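Local atomic coordinates of uncharacterized protein (Bacteroides fragilis, PDB entry 3EWL), a protein that is of unknown function but carries a thioredoxin-like domain with a CxxC pattern, consistent with a role in thiol-disulfide chemistry. Residues Phe33-Glu46 against Glu77-Val91. Residues are numbered along the deposited sequence; the frame is centred on the assembly and turned at random.
Sequences FFYDPDCSNCRKFE and EWATKAVYMPQGWIV
Selenomethionine Met85 meets Tyr35, Phe33 and Glu46 at once, a compact example of how a thioredoxin-like fold packs the loop before an outer strand against the segment bearing its CxxC pattern. Cys39 and Cys42, at the start of helix 40-50, form a CxxC of the thioredoxin type, consistent with that family's redox motif; the partner segment runs from helix 75-82 into edge strand 90-93.

Aromatic contacts come first. The methyl CE of Met85 sits over the centre of the Tyr35 ring, a CH-pi contact 3.9 Å from the centroid and 7° off the normal, with SE farther above the same face in a Met-aromatic contact. Bends at both chi2 and chi3 fold the chain back to place this methyl. Trp89 turns its edge to a face of Phe33, planes 65° apart, its CZ3 lying 3.8 Å from Phe33 CD2. The Pro37 ring rests against the helix backbone at Glu77 and Trp78, with Lys81 alongside its CB, while Pro86 CG touches Glu46 CB.

Two waters link polar groups of the two segments, while a salt bridge lies within 33-46. Water 1, which donates to Trp78 O, also bonds the Tyr35 hydroxyl. Arg43 grips the Glu46 carboxylate side-on, NE bonding OE2 at 2.9 Å almost straight and NH1 reaching OE1 at 2.6 Å, while NH2 also bonds Asp36 O. This two-point salt bridge fixes the buried carboxylate's rotation. Water 2 donates to Glu46 OE2 and, weakly, to Tyr84 O, whereas Glu46 OE1 comes within 3.1 Å of Met85 SE.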
loop_
_atom_site.group_PDB
_atom_site.type_symbol
_atom_site.label_atom_id
_atom_site.label_comp_id
_atom_site.label_asym_id
_atom_site.label_seq_id
_atom_site.Cartn_x
_atom_site.Cartn_y
_atom_site.Cartn_z
ATOM N N PHE A 33 0.378 -1.388 0.037
ATOM C CA PHE A 33 -0.184 -2.349 -0.899
ATOM C C PHE A 33 0.648 -2.331 -2.172
ATOM O O PHE A 33 0.474 -1.437 -3.017
ATOM C CB PHE A 33 -1.669 -2.002 -1.185
ATOM C CG PHE A 33 -2.398 -3.025 -2.060
ATOM C CD1 PHE A 33 -2.882 -4.210 -1.520
ATOM C CD2 PHE A 33 -2.632 -2.779 -3.416
ATOM C CE1 PHE A 33 -3.575 -5.147 -2.318
ATOM C CE2 PHE A 33 -3.348 -3.699 -4.213
ATOM C CZ PHE A 33 -3.803 -4.899 -3.657
ATOM N N PHE A 34 1.592 -3.270 -2.296
ATOM C CA PHE A 34 2.412 -3.330 -3.487
ATOM C C PHE A 34 1.701 -4.111 -4.533
ATOM O O PHE A 34 1.376 -5.273 -4.324
ATOM C CB PHE A 34 3.834 -3.853 -3.225
ATOM C CG PHE A 34 4.601 -3.026 -2.205
ATOM C CD1 PHE A 34 5.163 -1.793 -2.554
ATOM C CD2 PHE A 34 4.688 -3.440 -0.871
ATOM C CE1 PHE A 34 5.855 -1.001 -1.587
ATOM C CE2 PHE A 34 5.371 -2.658 0.094
ATOM C CZ PHE A 34 5.970 -1.440 -0.285
ATOM N N TYR A 35 1.456 -3.480 -5.675
ATOM C CA TYR A 35 0.603 -4.101 -6.673
ATOM C C TYR A 35 1.131 -3.945 -8.098
ATOM O O TYR A 35 2.105 -3.210 -8.362
ATOM C CB TYR A 35 -0.823 -3.528 -6.558
ATOM C CG TYR A 35 -0.973 -2.107 -7.124
ATOM C CD1 TYR A 35 -1.394 -1.908 -8.438
ATOM C CD2 TYR A 35 -0.670 -0.970 -6.348
ATOM C CE1 TYR A 35 -1.525 -0.632 -8.981
ATOM C CE2 TYR A 35 -0.813 0.324 -6.883
ATOM C CZ TYR A 35 -1.245 0.473 -8.206
ATOM O OH TYR A 35 -1.425 1.719 -8.766
ATOM N N ASP A 36 0.446 -4.624 -9.023
ATOM C CA ASP A 36 0.650 -4.378 -10.439
ATOM C C ASP A 36 -0.706 -4.014 -11.107
ATOM O O ASP A 36 -1.742 -4.584 -10.765
ATOM C CB ASP A 36 1.293 -5.636 -11.079
ATOM C CG ASP A 36 1.682 -5.408 -12.509
ATOM O OD1 ASP A 36 2.861 -5.080 -12.772
ATOM O OD2 ASP A 36 0.777 -5.511 -13.360
ATOM N N PRO A 37 -0.700 -3.086 -12.082
ATOM C CA PRO A 37 -1.953 -2.732 -12.729
ATOM C C PRO A 37 -2.587 -3.900 -13.485
ATOM O O PRO A 37 -3.793 -3.852 -13.774
ATOM C CB PRO A 37 -1.552 -1.625 -13.724
ATOM C CG PRO A 37 -0.046 -1.719 -13.853
ATOM C CD PRO A 37 0.439 -2.279 -12.574
ATOM N N ASP A 38 -1.789 -4.914 -13.833
ATOM C CA ASP A 38 -2.324 -6.102 -14.512
ATOM C C ASP A 38 -2.158 -7.326 -13.620
ATOM O O ASP A 38 -1.227 -8.112 -13.776
ATOM C CB ASP A 38 -1.668 -6.312 -15.891
ATOM C CG ASP A 38 -2.190 -7.573 -16.609
ATOM O OD1 ASP A 38 -3.256 -8.122 -16.220
ATOM O OD2 ASP A 38 -1.524 -8.008 -17.569
ATOM N N CYS A 39 -3.040 -7.476 -12.656
ATOM C CA CYS A 39 -2.859 -8.527 -11.664
ATOM C C CYS A 39 -4.188 -8.851 -11.055
ATOM O O CYS A 39 -4.657 -8.099 -10.211
ATOM C CB CYS A 39 -1.917 -8.033 -10.559
ATOM S SG CYS A 39 -1.748 -9.215 -9.204
ATOM N N SER A 40 -4.774 -9.977 -11.457
ATOM C CA SER A 40 -6.080 -10.406 -10.938
ATOM C C SER A 40 -6.082 -10.653 -9.412
ATOM O O SER A 40 -7.119 -10.441 -8.728
ATOM C CB SER A 40 -6.572 -11.643 -11.684
ATOM O OG SER A 40 -5.741 -12.750 -11.403
ATOM N N ASN A 41 -4.932 -11.072 -8.874
ATOM C CA ASN A 41 -4.836 -11.203 -7.427
ATOM C C ASN A 41 -4.934 -9.843 -6.718
ATOM O O ASN A 41 -5.471 -9.745 -5.607
ATOM C CB ASN A 41 -3.565 -11.923 -7.012
ATOM C CG ASN A 41 -3.654 -13.443 -7.229
ATOM O OD1 ASN A 41 -4.739 -14.032 -7.265
ATOM N ND2 ASN A 41 -2.516 -14.062 -7.410
ATOM N N CYS A 42 -4.406 -8.802 -7.354
ATOM C CA CYS A 42 -4.510 -7.454 -6.768
ATOM C C CYS A 42 -5.984 -7.009 -6.780
ATOM O O CYS A 42 -6.514 -6.605 -5.750
ATOM C CB CYS A 42 -3.604 -6.466 -7.507
ATOM S SG CYS A 42 -1.784 -6.832 -7.266
ATOM N N ARG A 43 -6.649 -7.156 -7.930
ATOM C CA ARG A 43 -8.071 -6.827 -8.070
ATOM C C ARG A 43 -8.932 -7.541 -7.021
ATOM O O ARG A 43 -9.787 -6.903 -6.395
ATOM C CB ARG A 43 -8.568 -7.141 -9.480
ATOM C CG ARG A 43 -7.684 -6.603 -10.642
ATOM C CD ARG A 43 -7.655 -5.081 -10.768
ATOM N NE ARG A 43 -6.707 -4.434 -9.838
ATOM C CZ ARG A 43 -5.397 -4.338 -10.045
ATOM N NH1 ARG A 43 -4.619 -3.702 -9.157
ATOM N NH2 ARG A 43 -4.858 -4.869 -11.150
ATOM N N LYS A 44 -8.702 -8.841 -6.810
ATOM C CA LYS A 44 -9.515 -9.598 -5.859
ATOM C C LYS A 44 -9.339 -9.116 -4.436
ATOM O O LYS A 44 -10.327 -9.014 -3.706
ATOM C CB LYS A 44 -9.244 -11.120 -5.919
ATOM C CG LYS A 44 -9.583 -11.736 -7.287
ATOM C CD LYS A 44 -9.121 -13.223 -7.438
ATOM C CE LYS A 44 -9.867 -14.222 -6.473
ATOM N NZ LYS A 44 -9.192 -14.430 -5.123
ATOM N N PHE A 45 -8.093 -8.851 -4.031
ATOM C CA PHE A 45 -7.831 -8.298 -2.706
ATOM C C PHE A 45 -8.554 -6.946 -2.539
ATOM O O PHE A 45 -9.205 -6.687 -1.512
ATOM C CB PHE A 45 -6.302 -8.114 -2.452
ATOM C CG PHE A 45 -5.994 -7.611 -1.067
ATOM C CD1 PHE A 45 -5.645 -8.503 -0.054
ATOM C CD2 PHE A 45 -6.147 -6.263 -0.746
ATOM C CE1 PHE A 45 -5.397 -8.064 1.224
ATOM C CE2 PHE A 45 -5.897 -5.806 0.560
ATOM C CZ PHE A 45 -5.532 -6.708 1.540
ATOM N N GLU A 46 -8.383 -6.071 -3.538
ATOM C CA GLU A 46 -9.041 -4.753 -3.594
ATOM C C GLU A 46 -10.555 -4.913 -3.421
ATOM O O GLU A 46 -11.147 -4.218 -2.621
ATOM C CB GLU A 46 -8.750 -4.018 -4.919
ATOM C CG GLU A 46 -7.319 -3.530 -5.083
ATOM C CD GLU A 46 -6.893 -3.373 -6.569
ATOM O OE1 GLU A 46 -5.656 -3.325 -6.853
ATOM O OE2 GLU A 46 -7.773 -3.297 -7.447
ATOM N N GLU A 77 0.491 2.124 -18.312
ATOM C CA GLU A 77 -0.495 1.171 -17.820
ATOM C C GLU A 77 -0.928 1.446 -16.353
ATOM O O GLU A 77 -2.105 1.386 -16.015
ATOM C CB GLU A 77 0.113 -0.221 -17.900
ATOM C CG GLU A 77 -0.888 -1.340 -18.096
ATOM C CD GLU A 77 -0.833 -1.946 -19.519
ATOM O OE1 GLU A 77 -1.356 -1.309 -20.479
ATOM O OE2 GLU A 77 -0.272 -3.075 -19.672
ATOM N N TRP A 78 0.057 1.705 -15.491
ATOM C CA TRP A 78 -0.174 2.149 -14.113
ATOM C C TRP A 78 -1.163 3.317 -14.034
ATOM O O TRP A 78 -2.179 3.232 -13.365
ATOM C CB TRP A 78 1.147 2.609 -13.479
ATOM C CG TRP A 78 0.882 3.336 -12.163
ATOM C CD1 TRP A 78 0.450 2.777 -11.015
ATOM C CD2 TRP A 78 0.973 4.748 -11.916
ATOM N NE1 TRP A 78 0.246 3.742 -10.059
ATOM C CE2 TRP A 78 0.590 4.959 -10.577
ATOM C CE3 TRP A 78 1.352 5.856 -12.696
ATOM C CZ2 TRP A 78 0.575 6.229 -9.985
ATOM C CZ3 TRP A 78 1.320 7.129 -12.111
ATOM C CH2 TRP A 78 0.940 7.298 -10.770
ATOM N N ALA A 79 -0.843 4.401 -14.735
ATOM C CA ALA A 79 -1.703 5.596 -14.775
ATOM C C ALA A 79 -3.136 5.326 -15.291
ATOM O O ALA A 79 -4.129 5.747 -14.676
ATOM C CB ALA A 79 -1.040 6.677 -15.606
ATOM N N THR A 80 -3.253 4.629 -16.403
ATOM C CA THR A 80 -4.575 4.307 -16.941
ATOM C C THR A 80 -5.452 3.652 -15.859
ATOM O O THR A 80 -6.649 3.971 -15.704
ATOM C CB THR A 80 -4.434 3.377 -18.173
ATOM O OG1 THR A 80 -3.831 4.112 -19.240
ATOM C CG2 THR A 80 -5.805 2.864 -18.674
ATOM N N LYS A 81 -4.858 2.725 -15.116
ATOM C CA LYS A 81 -5.628 1.915 -14.177
ATOM C C LYS A 81 -5.721 2.519 -12.793
ATOM O O LYS A 81 -6.550 2.106 -11.990
ATOM C CB LYS A 81 -5.039 0.513 -14.086
ATOM C CG LYS A 81 -5.012 -0.226 -15.418
ATOM C CD LYS A 81 -6.387 -0.681 -15.731
ATOM C CE LYS A 81 -6.315 -2.098 -16.165
ATOM N NZ LYS A 81 -6.238 -2.039 -17.657
ATOM N N ALA A 82 -4.885 3.513 -12.515
ATOM C CA ALA A 82 -4.826 4.068 -11.163
ATOM C C ALA A 82 -6.186 4.612 -10.768
ATOM O O ALA A 82 -6.602 4.509 -9.658
ATOM C CB ALA A 82 -3.755 5.145 -11.077
ATOM N N VAL A 83 -6.868 5.144 -11.769
ATOM C CA VAL A 83 -8.181 5.747 -11.701
ATOM C C VAL A 83 -9.286 4.783 -11.324
ATOM O O VAL A 83 -10.364 5.217 -10.884
ATOM C CB VAL A 83 -8.478 6.339 -13.106
ATOM C CG1 VAL A 83 -9.981 6.319 -13.426
ATOM C CG2 VAL A 83 -7.836 7.694 -13.224
ATOM N N TYR A 84 -9.031 3.476 -11.449
ATOM C CA TYR A 84 -10.031 2.478 -11.066
ATOM C C TYR A 84 -9.761 1.862 -9.674
ATOM O O TYR A 84 -10.499 1.019 -9.208
ATOM C CB TYR A 84 -10.060 1.383 -12.114
ATOM C CG TYR A 84 -10.617 1.859 -13.429
ATOM C CD1 TYR A 84 -11.993 1.795 -13.675
ATOM C CD2 TYR A 84 -9.771 2.389 -14.438
ATOM C CE1 TYR A 84 -12.541 2.241 -14.893
ATOM C CE2 TYR A 84 -10.309 2.844 -15.680
ATOM C CZ TYR A 84 -11.704 2.761 -15.881
ATOM O OH TYR A 84 -12.275 3.173 -17.048
HETATM N N MSE A 85 -8.667 2.267 -9.053
HETATM C CA MSE A 85 -8.262 1.756 -7.752
HETATM C C MSE A 85 -9.215 2.222 -6.678
HETATM O O MSE A 85 -9.920 3.236 -6.854
HETATM C CB MSE A 85 -6.854 2.273 -7.419
HETATM C CG MSE A 85 -5.780 1.571 -8.237
HETATM SE SE MSE A 85 -5.665 -0.350 -7.833
HETATM C CE MSE A 85 -4.634 -0.320 -6.145
ATOM N N PRO A 86 -9.264 1.488 -5.558
ATOM C CA PRO A 86 -10.309 1.771 -4.574
ATOM C C PRO A 86 -10.363 3.237 -4.119
ATOM O O PRO A 86 -9.357 3.866 -3.798
ATOM C CB PRO A 86 -9.926 0.858 -3.394
ATOM C CG PRO A 86 -9.222 -0.254 -3.998
ATOM C CD PRO A 86 -8.410 0.365 -5.123
ATOM N N GLN A 87 -11.572 3.752 -4.081
ATOM C CA GLN A 87 -11.809 5.103 -3.627
ATOM C C GLN A 87 -11.270 5.349 -2.204
ATOM O O GLN A 87 -11.493 4.546 -1.315
ATOM C CB GLN A 87 -13.318 5.348 -3.684
ATOM C CG GLN A 87 -13.731 6.345 -4.700
ATOM C CD GLN A 87 -13.273 7.732 -4.276
ATOM O OE1 GLN A 87 -13.392 8.110 -3.086
ATOM N NE2 GLN A 87 -12.722 8.493 -5.232
ATOM N N GLY A 88 -10.549 6.442 -1.979
ATOM C CA GLY A 88 -9.982 6.673 -0.633
ATOM C C GLY A 88 -8.530 6.230 -0.462
ATOM O O GLY A 88 -7.840 6.724 0.422
ATOM N N TRP A 89 -8.067 5.280 -1.272
ATOM C CA TRP A 89 -6.657 4.863 -1.274
ATOM C C TRP A 89 -5.811 5.889 -1.969
ATOM O O TRP A 89 -6.230 6.471 -2.989
ATOM C CB TRP A 89 -6.473 3.534 -2.029
ATOM C CG TRP A 89 -7.113 2.327 -1.356
ATOM C CD1 TRP A 89 -8.128 2.321 -0.404
ATOM C CD2 TRP A 89 -6.815 0.951 -1.621
ATOM N NE1 TRP A 89 -8.456 1.026 -0.072
ATOM C CE2 TRP A 89 -7.648 0.169 -0.778
ATOM C CE3 TRP A 89 -5.902 0.303 -2.475
ATOM C CZ2 TRP A 89 -7.608 -1.235 -0.776
ATOM C CZ3 TRP A 89 -5.859 -1.091 -2.481
ATOM C CH2 TRP A 89 -6.704 -1.847 -1.633
ATOM N N ILE A 90 -4.628 6.120 -1.429
ATOM C CA ILE A 90 -3.620 6.890 -2.121
ATOM C C ILE A 90 -2.951 5.912 -3.083
ATOM O O ILE A 90 -2.559 4.844 -2.666
ATOM C CB ILE A 90 -2.624 7.465 -1.119
ATOM C CG1 ILE A 90 -3.369 8.420 -0.187
ATOM C CG2 ILE A 90 -1.420 8.205 -1.827
ATOM C CD1 ILE A 90 -2.498 8.833 0.993
ATOM N N VAL A 91 -2.876 6.266 -4.373
ATOM C CA VAL A 91 -2.360 5.374 -5.404
ATOM C C VAL A 91 -1.105 6.019 -5.991
ATOM O O VAL A 91 -1.198 7.130 -6.537
ATOM C CB VAL A 91 -3.413 5.179 -6.506
ATOM C CG1 VAL A 91 -2.849 4.307 -7.642
ATOM C CG2 VAL A 91 -4.654 4.575 -5.897
HETATM O O HOH W 1 -2.489 1.686 -11.090
HETATM O O HOH W 2 -8.431 -1.409 -9.569
#